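Local coordinates for protein trans-4-hydroxy-L-proline dehydratase (Clostridioides difficile 70-100-2010, PDB 6VXC) that uses glycyl radical chemistry to dehydrate trans-4-hydroxy-L-proline to (S)-1-pyrroline-5-carboxylate, a step in the anaerobic breakdown of hydroxyproline, at residues V66-S71 and T292-W297; Q147-I152 and M173-P178; L582-Y587 and N616-K621. All blocks are in the same frame, centred on the assembly; numbering follows the deposited sequence.

Contact 1 of 3, residues V66-S71 and T292-W297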
loop_
_atom_site.group_PDB
_atom_site.type_symbol
_atom_site.label_atom_id
_atom_site.label_comp_id
_atom_site.label_asym_id
_atom_site.label_seq_id
_atom_site.Cartn_x
_atom_site.Cartn_y
_atom_site.Cartn_z
ATOM N N VAL A 66 18.994 6.133 -19.446
ATOM C CA VAL A 66 19.466 5.066 -20.320
ATOM C C VAL A 66 20.211 4.002 -19.518
ATOM O O VAL A 66 20.092 2.805 -19.795
ATOM C CB VAL A 66 20.328 5.647 -21.453
ATOM C CG1 VAL A 66 21.004 4.531 -22.233
ATOM C CG2 VAL A 66 19.468 6.495 -22.393
ATOM N N LEU A 67 20.991 4.418 -18.519
ATOM C CA LEU A 67 21.676 3.451 -17.664
ATOM C C LEU A 67 20.690 2.502 -16.985
ATOM O O LEU A 67 20.916 1.290 -16.935
ATOM C CB LEU A 67 22.529 4.176 -16.621
ATOM C CG LEU A 67 23.188 3.333 -15.527
ATOM C CD1 LEU A 67 24.081 2.288 -16.116
ATOM C CD2 LEU A 67 23.998 4.241 -14.647
ATOM N N ARG A 68 19.604 3.037 -16.433
ATOM C CA ARG A 68 18.600 2.175 -15.813
ATOM C C ARG A 68 17.987 1.221 -16.836
ATOM O O ARG A 68 17.834 0.025 -16.574
ATOM C CB ARG A 68 17.507 3.027 -15.169
ATOM C CG ARG A 68 17.990 3.968 -14.071
ATOM C CD ARG A 68 18.555 3.206 -12.886
ATOM N NE ARG A 68 17.594 2.242 -12.364
ATOM C CZ ARG A 68 17.892 1.284 -11.495
ATOM N NH1 ARG A 68 16.953 0.451 -11.096
ATOM N NH2 ARG A 68 19.136 1.151 -11.039
ATOM N N ALA A 69 17.637 1.733 -18.017
ATOM C CA ALA A 69 17.022 0.885 -19.038
ATOM C C ALA A 69 17.984 -0.203 -19.516
ATOM O O ALA A 69 17.602 -1.373 -19.649
ATOM C CB ALA A 69 16.552 1.746 -20.208
ATOM N N LEU A 70 19.242 0.171 -19.783
ATOM C CA LEU A 70 20.243 -0.816 -20.183
ATOM C C LEU A 70 20.490 -1.834 -19.075
ATOM O O LEU A 70 20.722 -3.014 -19.348
ATOM C CB LEU A 70 21.549 -0.121 -20.576
ATOM C CG LEU A 70 21.557 0.658 -21.891
ATOM C CD1 LEU A 70 22.858 1.471 -22.061
ATOM C CD2 LEU A 70 21.331 -0.284 -23.063
ATOM N N SER A 71 20.457 -1.396 -17.815
ATOM C CA SER A 71 20.644 -2.342 -16.721
ATOM C C SER A 71 19.465 -3.305 -16.616
ATOM O O SER A 71 19.656 -4.505 -16.398
ATOM C CB SER A 71 20.838 -1.593 -15.401
ATOM O OG SER A 71 21.999 -0.790 -15.457
ATOM N N THR A 292 10.655 -5.566 -10.775
ATOM C CA THR A 292 12.086 -5.824 -10.778
ATOM C C THR A 292 12.898 -4.664 -11.334
ATOM O O THR A 292 14.097 -4.599 -11.069
ATOM C CB THR A 292 12.428 -7.124 -11.535
ATOM O OG1 THR A 292 11.910 -7.088 -12.864
ATOM C CG2 THR A 292 11.919 -8.357 -10.781
ATOM N N GLU A 293 12.279 -3.752 -12.084
ATOM C CA GLU A 293 12.916 -2.479 -12.412
ATOM C C GLU A 293 13.324 -1.727 -11.141
ATOM O O GLU A 293 14.460 -1.260 -11.021
ATOM C CB GLU A 293 11.959 -1.636 -13.271
ATOM C CG GLU A 293 12.404 -0.201 -13.512
ATOM C CD GLU A 293 11.539 0.574 -14.538
ATOM O OE1 GLU A 293 10.303 0.695 -14.353
ATOM O OE2 GLU A 293 12.119 1.085 -15.533
ATOM N N LEU A 294 12.409 -1.619 -10.178
ATOM C CA LEU A 294 12.657 -0.967 -8.900
ATOM C C LEU A 294 11.820 -1.656 -7.833
ATOM O O LEU A 294 10.796 -2.264 -8.133
ATOM C CB LEU A 294 12.301 0.521 -8.949
ATOM C CG LEU A 294 13.226 1.430 -9.761
ATOM C CD1 LEU A 294 12.524 2.747 -10.054
ATOM C CD2 LEU A 294 14.568 1.635 -9.053
ATOM N N ASN A 295 12.241 -1.514 -6.573
ATOM C CA ASN A 295 11.485 -2.042 -5.427
ATOM C C ASN A 295 10.388 -1.047 -5.050
ATOM O O ASN A 295 10.484 -0.311 -4.064
ATOM C CB ASN A 295 12.401 -2.302 -4.238
ATOM C CG ASN A 295 11.640 -2.835 -3.034
ATOM O OD1 ASN A 295 10.474 -3.218 -3.150
ATOM N ND2 ASN A 295 12.308 -2.910 -1.882
ATOM N N ILE A 296 9.302 -1.045 -5.836
ATOM C CA ILE A 296 8.264 -0.019 -5.708
ATOM C C ILE A 296 7.272 -0.383 -4.605
ATOM O O ILE A 296 6.942 -1.549 -4.407
ATOM C CB ILE A 296 7.547 0.204 -7.058
ATOM C CG1 ILE A 296 7.133 -1.141 -7.676
ATOM C CG2 ILE A 296 8.420 1.020 -7.992
ATOM C CD1 ILE A 296 6.392 -1.022 -8.980
ATOM N N TRP A 297 6.832 0.630 -3.859
ATOM C CA TRP A 297 5.787 0.453 -2.858
ATOM C C TRP A 297 4.536 -0.154 -3.482
ATOM O O TRP A 297 4.108 0.253 -4.560
ATOM C CB TRP A 297 5.443 1.794 -2.201
ATOM C CG TRP A 297 6.362 2.160 -1.068
ATOM C CD1 TRP A 297 7.366 3.088 -1.081
ATOM C CD2 TRP A 297 6.355 1.591 0.246
ATOM N NE1 TRP A 297 7.983 3.130 0.153
ATOM C CE2 TRP A 297 7.382 2.218 0.981
ATOM C CE3 TRP A 297 5.580 0.606 0.872
ATOM C CZ2 TRP A 297 7.648 1.896 2.307
ATOM C CZ3 TRP A 297 5.846 0.290 2.196
ATOM C CH2 TRP A 297 6.875 0.932 2.894
#
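The helix that carries Arg68 passes the place where helix 276-293 ends and the chain runs on as a loop through Leu294; the nearest CA atoms, Arg68 CA and Glu293 CA, lie 8.1 Å apart. One long side chain spans the distance, and the pair is a clear example of an arginine reaching from the flank of one helix to the C-terminal end of another. The Arg68 chain does not run straight: CG lies anti to the carbonyl carbon (chi1 -61°), and further bends at chi2 and chi3 swing the guanidinium round to the carbonyl end of helix 276-293. There its NH1 comes 3.0 Å from Glu293 O, which sits at the edge of the guanidinium and near its plane. Leu294, the first residue beyond the helix, crosses the arginine at about a right angle and brings its CD2 methyl 3.4 Å from Arg68 NH1. The same guanidinium is held from elsewhere in the fold, by a salt bridge from NH1 to Glu105 and a hydrogen bond from NH2 to the hydroxyl of Tyr55. Glu293 sends its carboxylate another way, to the backbone nitrogens of Leu543 and Met544, and its OE2 stays 6.4 Å from Arg68 NE. The two opposite charges therefore do not pair directly. What the chemistry implies is a buried guanidinium whose charge is probably balanced in part by Glu105, with Tyr55 and the nearby helix-end carbonyl adding polar surroundings.

Contact 2 of 3, residues Q147-I152 and M173-P178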
loop_
_atom_site.group_PDB
_atom_site.type_symbol
_atom_site.label_atom_id
_atom_site.label_comp_id
_atom_site.label_asym_id
_atom_site.label_seq_id
_atom_site.Cartn_x
_atom_site.Cartn_y
_atom_site.Cartn_z
ATOM N N GLN A 147 24.128 3.611 -3.137
ATOM C CA GLN A 147 22.726 3.451 -2.754
ATOM C C GLN A 147 22.043 4.787 -2.482
ATOM O O GLN A 147 22.612 5.682 -1.857
ATOM C CB GLN A 147 22.646 2.575 -1.510
ATOM C CG GLN A 147 23.448 3.119 -0.341
ATOM C CD GLN A 147 23.404 2.193 0.863
ATOM O OE1 GLN A 147 22.347 1.655 1.201
ATOM N NE2 GLN A 147 24.562 1.974 1.496
ATOM N N THR A 148 20.786 4.912 -2.922
ATOM C CA THR A 148 20.071 6.165 -2.695
ATOM C C THR A 148 19.815 6.426 -1.217
ATOM O O THR A 148 19.642 7.583 -0.834
ATOM C CB THR A 148 18.726 6.197 -3.439
ATOM O OG1 THR A 148 17.952 5.048 -3.087
ATOM C CG2 THR A 148 18.927 6.253 -4.954
ATOM N N ARG A 149 19.784 5.394 -0.377
ATOM C CA ARG A 149 19.486 5.644 1.026
ATOM C C ARG A 149 20.535 6.565 1.646
ATOM O O ARG A 149 20.208 7.429 2.468
ATOM C CB ARG A 149 19.385 4.336 1.816
ATOM C CG ARG A 149 18.889 4.592 3.252
ATOM C CD ARG A 149 18.713 3.357 4.123
ATOM N NE ARG A 149 17.993 3.712 5.344
ATOM C CZ ARG A 149 18.534 4.279 6.417
ATOM N NH1 ARG A 149 19.834 4.550 6.444
ATOM N NH2 ARG A 149 17.769 4.586 7.458
ATOM N N ASP A 150 21.804 6.397 1.266
ATOM C CA ASP A 150 22.841 7.269 1.814
ATOM C C ASP A 150 22.764 8.669 1.219
ATOM O O ASP A 150 22.984 9.655 1.924
ATOM C CB ASP A 150 24.222 6.641 1.612
ATOM C CG ASP A 150 24.486 5.498 2.599
ATOM O OD1 ASP A 150 23.704 5.357 3.572
ATOM O OD2 ASP A 150 25.469 4.747 2.410
ATOM N N LYS A 151 22.432 8.781 -0.068
ATOM C CA LYS A 151 22.165 10.092 -0.652
ATOM C C LYS A 151 21.079 10.837 0.122
ATOM O O LYS A 151 21.184 12.046 0.348
ATOM C CB LYS A 151 21.766 9.920 -2.113
ATOM C CG LYS A 151 22.872 9.307 -2.953
ATOM C CD LYS A 151 22.455 8.945 -4.358
ATOM C CE LYS A 151 23.658 8.325 -5.077
ATOM N NZ LYS A 151 23.228 7.731 -6.351
ATOM N N ILE A 152 20.025 10.133 0.532
ATOM C CA ILE A 152 18.940 10.774 1.268
ATOM C C ILE A 152 19.395 11.167 2.669
ATOM O O ILE A 152 19.306 12.335 3.067
ATOM C CB ILE A 152 17.717 9.846 1.314
ATOM C CG1 ILE A 152 17.152 9.694 -0.093
ATOM C CG2 ILE A 152 16.679 10.372 2.296
ATOM C CD1 ILE A 152 16.110 8.613 -0.199
ATOM N N MET A 173 10.770 6.603 1.250
ATOM C CA MET A 173 11.731 6.340 0.187
ATOM C C MET A 173 13.118 5.953 0.710
ATOM O O MET A 173 14.079 5.929 -0.064
ATOM C CB MET A 173 11.820 7.542 -0.759
ATOM C CG MET A 173 10.956 7.390 -2.007
ATOM S SD MET A 173 9.200 7.100 -1.599
ATOM C CE MET A 173 8.686 8.727 -1.082
ATOM N N GLU A 174 13.235 5.589 1.990
ATOM C CA GLU A 174 14.550 5.219 2.506
ATOM C C GLU A 174 14.999 3.843 2.029
ATOM O O GLU A 174 16.201 3.605 1.899
ATOM C CB GLU A 174 14.581 5.284 4.038
ATOM C CG GLU A 174 13.671 4.307 4.787
ATOM C CD GLU A 174 14.120 4.116 6.234
ATOM O OE1 GLU A 174 13.419 4.613 7.153
ATOM O OE2 GLU A 174 15.192 3.489 6.439
ATOM N N GLN A 175 14.071 2.908 1.824
ATOM C CA GLN A 175 14.422 1.555 1.408
ATOM C C GLN A 175 13.648 1.072 0.191
ATOM O O GLN A 175 13.810 -0.088 -0.202
ATOM C CB GLN A 175 14.196 0.575 2.556
ATOM C CG GLN A 175 15.143 0.765 3.733
ATOM C CD GLN A 175 14.743 -0.081 4.901
ATOM O OE1 GLN A 175 14.392 -1.253 4.733
ATOM N NE2 GLN A 175 14.780 0.499 6.101
ATOM N N ARG A 176 12.784 1.903 -0.377
ATOM C CA ARG A 176 11.953 1.522 -1.505
ATOM C C ARG A 176 11.783 2.726 -2.406
ATOM O O ARG A 176 11.957 3.870 -1.979
ATOM C CB ARG A 176 10.566 0.995 -1.074
ATOM C CG ARG A 176 10.619 -0.136 -0.072
ATOM C CD ARG A 176 9.265 -0.773 0.140
ATOM N NE ARG A 176 8.950 -1.707 -0.928
ATOM C CZ ARG A 176 7.870 -2.478 -0.953
ATOM N NH1 ARG A 176 6.988 -2.420 0.045
ATOM N NH2 ARG A 176 7.686 -3.308 -1.964
ATOM N N ALA A 177 11.412 2.447 -3.653
ATOM C CA ALA A 177 11.109 3.470 -4.632
ATOM C C ALA A 177 9.664 3.943 -4.491
ATOM O O ALA A 177 8.811 3.221 -3.961
ATOM C CB ALA A 177 11.350 2.938 -6.040
ATOM N N PRO A 178 9.368 5.155 -4.976
ATOM C CA PRO A 178 8.021 5.720 -4.777
ATOM C C PRO A 178 6.892 4.768 -5.127
ATOM O O PRO A 178 5.979 4.573 -4.312
ATOM C CB PRO A 178 8.044 6.960 -5.684
ATOM C CG PRO A 178 9.481 7.391 -5.676
ATOM C CD PRO A 178 10.275 6.109 -5.641
HETATM O O HOH W 1 16.730 5.105 -0.786
#
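Arg149 and Glu174 form a side-on salt bridge that ties the first turn of helix 148-155 to the loop between helices 158-166 and 186-189, reached some 20 residues further along in the pyruvate formate lyase-like part of the enzyme. At Met173, the backbone oxygen is touched by the CD1 methyl of Ile152 at 3.4 Å. A water 2.9 Å from Met173 O, and also 2.6 Å from Thr148 OG1, links the two segments. Met173 itself packs on Ile531 and Cys535 of helix 506-538, with its side chain about 12 Å from that of Glu456, the proton acceptor by similarity. Next comes Glu174, whose backbone oxygen lies against CB, CG and CD of Arg149, closest at 3.2 Å to Arg149 CG. The arginine, its CG anti to the backbone nitrogen, runs extended from CG to NE alongside the glutamate and points the same way. Arg149 NE and NH2 both donate to Glu174 OE2, each over 3.0 Å and bent to about 150° at the hydrogen. That oxygen stays in the guanidinium plane although the carboxylate is turned 46° from it; OE1 goes to the hydroxyl of Tyr164. Gln175 follows, its amide also bonded to Val347 O. Three N-H groups thus grip one carboxylate oxygen, NE on the anti side, NH2 and Gln175 NE2 from above the carboxylate plane: Gln175 NE2 donates to Glu174 OE2 over 3.0 Å at an N-H...O angle of 166°.

Contact 3 of 3, residues L582-Y587 and N616-K621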
loop_
_atom_site.group_PDB
_atom_site.type_symbol
_atom_site.label_atom_id
_atom_site.label_comp_id
_atom_site.label_asym_id
_atom_site.label_seq_id
_atom_site.Cartn_x
_atom_site.Cartn_y
_atom_site.Cartn_z
ATOM N N LEU A 582 -7.397 15.831 23.148
ATOM C CA LEU A 582 -7.782 17.240 23.202
ATOM C C LEU A 582 -9.181 17.405 23.777
ATOM O O LEU A 582 -9.454 18.378 24.487
ATOM C CB LEU A 582 -7.685 17.864 21.814
ATOM C CG LEU A 582 -6.300 18.303 21.320
ATOM C CD1 LEU A 582 -6.342 18.695 19.835
ATOM C CD2 LEU A 582 -5.755 19.454 22.162
ATOM N N THR A 583 -10.080 16.461 23.477
ATOM C CA THR A 583 -11.398 16.485 24.097
ATOM C C THR A 583 -11.287 16.352 25.609
ATOM O O THR A 583 -11.960 17.070 26.354
ATOM C CB THR A 583 -12.294 15.374 23.521
ATOM O OG1 THR A 583 -12.509 15.572 22.123
ATOM C CG2 THR A 583 -13.659 15.374 24.222
ATOM N N ALA A 584 -10.424 15.453 26.084
ATOM C CA ALA A 584 -10.254 15.299 27.526
ATOM C C ALA A 584 -9.763 16.593 28.173
ATOM O O ALA A 584 -10.184 16.947 29.281
ATOM C CB ALA A 584 -9.285 14.152 27.819
ATOM N N ILE A 585 -8.853 17.290 27.509
ATOM C CA ILE A 585 -8.324 18.530 28.062
ATOM C C ILE A 585 -9.396 19.614 28.083
ATOM O O ILE A 585 -9.608 20.278 29.103
ATOM C CB ILE A 585 -7.073 18.973 27.283
ATOM C CG1 ILE A 585 -5.919 17.981 27.514
ATOM C CG2 ILE A 585 -6.709 20.406 27.660
ATOM C CD1 ILE A 585 -4.671 18.267 26.652
ATOM N N LYS A 586 -10.103 19.797 26.966
ATOM C CA LYS A 586 -11.136 20.822 26.918
ATOM C C LYS A 586 -12.205 20.576 27.978
ATOM O O LYS A 586 -12.590 21.491 28.713
ATOM C CB LYS A 586 -11.769 20.852 25.534
ATOM C CG LYS A 586 -12.855 21.891 25.374
ATOM C CD LYS A 586 -13.430 21.775 23.979
ATOM C CE LYS A 586 -14.297 22.936 23.636
ATOM N NZ LYS A 586 -14.742 22.803 22.218
ATOM N N TYR A 587 -12.666 19.327 28.088
ATOM C CA TYR A 587 -13.763 19.000 28.993
ATOM C C TYR A 587 -13.340 19.140 30.449
ATOM O O TYR A 587 -14.032 19.785 31.245
ATOM C CB TYR A 587 -14.259 17.575 28.701
ATOM C CG TYR A 587 -15.501 17.140 29.457
ATOM C CD1 TYR A 587 -16.762 17.482 29.000
ATOM C CD2 TYR A 587 -15.410 16.359 30.603
ATOM C CE1 TYR A 587 -17.909 17.079 29.670
ATOM C CE2 TYR A 587 -16.568 15.949 31.296
ATOM C CZ TYR A 587 -17.813 16.313 30.814
ATOM O OH TYR A 587 -18.963 15.929 31.462
ATOM N N ASN A 616 -9.484 7.756 35.775
ATOM C CA ASN A 616 -10.886 7.369 35.679
ATOM C C ASN A 616 -11.698 8.451 34.968
ATOM O O ASN A 616 -12.603 8.148 34.180
ATOM C CB ASN A 616 -11.447 7.120 37.077
ATOM C CG ASN A 616 -12.847 6.520 37.058
ATOM O OD1 ASN A 616 -13.267 5.911 36.084
ATOM N ND2 ASN A 616 -13.605 6.785 38.112
ATOM N N LEU A 617 -11.412 9.723 35.268
ATOM C CA LEU A 617 -12.167 10.814 34.657
ATOM C C LEU A 617 -11.970 10.846 33.147
ATOM O O LEU A 617 -12.941 10.902 32.392
ATOM C CB LEU A 617 -11.755 12.157 35.276
ATOM C CG LEU A 617 -12.189 12.468 36.719
ATOM C CD1 LEU A 617 -11.612 13.804 37.185
ATOM C CD2 LEU A 617 -13.706 12.458 36.862
ATOM N N VAL A 618 -10.712 10.819 32.689
ATOM C CA VAL A 618 -10.462 10.997 31.262
ATOM C C VAL A 618 -10.855 9.750 30.500
ATOM O O VAL A 618 -11.213 9.825 29.325
ATOM C CB VAL A 618 -8.993 11.370 30.969
ATOM C CG1 VAL A 618 -8.615 12.653 31.660
ATOM C CG2 VAL A 618 -8.066 10.236 31.381
ATOM N N SER A 619 -10.787 8.586 31.141
ATOM C CA SER A 619 -11.126 7.353 30.442
ATOM C C SER A 619 -12.629 7.102 30.426
ATOM O O SER A 619 -13.168 6.640 29.414
ATOM C CB SER A 619 -10.429 6.160 31.099
ATOM O OG SER A 619 -9.032 6.347 31.191
ATOM N N ASN A 620 -13.313 7.388 31.538
ATOM C CA ASN A 620 -14.665 6.902 31.750
ATOM C C ASN A 620 -15.711 7.985 31.970
ATOM O O ASN A 620 -16.905 7.672 31.942
ATOM C CB ASN A 620 -14.689 5.936 32.944
ATOM C CG ASN A 620 -13.709 4.795 32.773
ATOM O OD1 ASN A 620 -13.672 4.159 31.733
ATOM N ND2 ASN A 620 -12.889 4.552 33.790
ATOM N N LYS A 621 -15.325 9.229 32.220
ATOM C CA LYS A 621 -16.316 10.274 32.450
ATOM C C LYS A 621 -16.152 11.451 31.491
ATOM O O LYS A 621 -16.530 12.576 31.815
ATOM C CB LYS A 621 -16.314 10.742 33.910
ATOM C CG LYS A 621 -16.927 9.753 34.929
ATOM C CD LYS A 621 -15.920 8.850 35.617
ATOM C CE LYS A 621 -16.506 8.236 36.916
ATOM N NZ LYS A 621 -17.557 7.208 36.697
HETATM O O HOH W 2 -18.303 13.965 33.487
#
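Tyr587 and Ala584, one helical turn apart on helix 575-591, meet the end of helix 612-620 in two different ways. The tyrosine has CG anti to its backbone nitrogen (chi1 -173°), which carries the ring across to the residue just past the partner helix. Its CE2 atom comes 3.4 Å from Lys621 O, the carbonyl oxygen lying oblique to the ring. The hydroxyl meets that oxygen through a water: the water lies at the ring edge, 2.9 Å from Tyr587 OH, and donates to Lys621 O at 2.8 Å. Ring carbon and bridging water thus both address one backbone oxygen just beyond the helix. Ala584, whose CB points at the partner, makes the apolar half of the contact. Its CB methyl meets CG1 of Val618 at 4.2 Å. The short alanine is consistent with the close approach of the backbones, 5.7 Å from Ala584 CA to Val618 CA. Val618 also leans on Phe595 and Asn588, while Tyr587 is flanked by Pro623 and Lys592. An alanine at the closest approach of two helices is common in helix-helix packing; here it joins helices 575-591 and 612-620 at the periphery of the chain, about 34 Å from its centre to that of the contact, in the pyruvate formate lyase-like part.

Overall arrangement
All three contacts fall within the pyruvate formate lyase-like range. Contact 2 is nested inside the long loop closed by contact 1, and contact 3 follows both in sequence. Contacts 1 and 2 are neighbours, with centres 14 Å apart, and they touch directly: segment 292-297 runs beside segment 173-178, where Asn295 probably hydrogen-bonds to Ala177 and Arg176. Contact 3 stands alone, its centre 52 Å from that of contact 1 and on the other side of the chain's centre. Helix 506-538 nevertheless packs against segment 582-587 and against Ile152 and Met173 of contact 2. Contacts 1 and 2 thus form one continuous buried patch, while contact 3 lies far out.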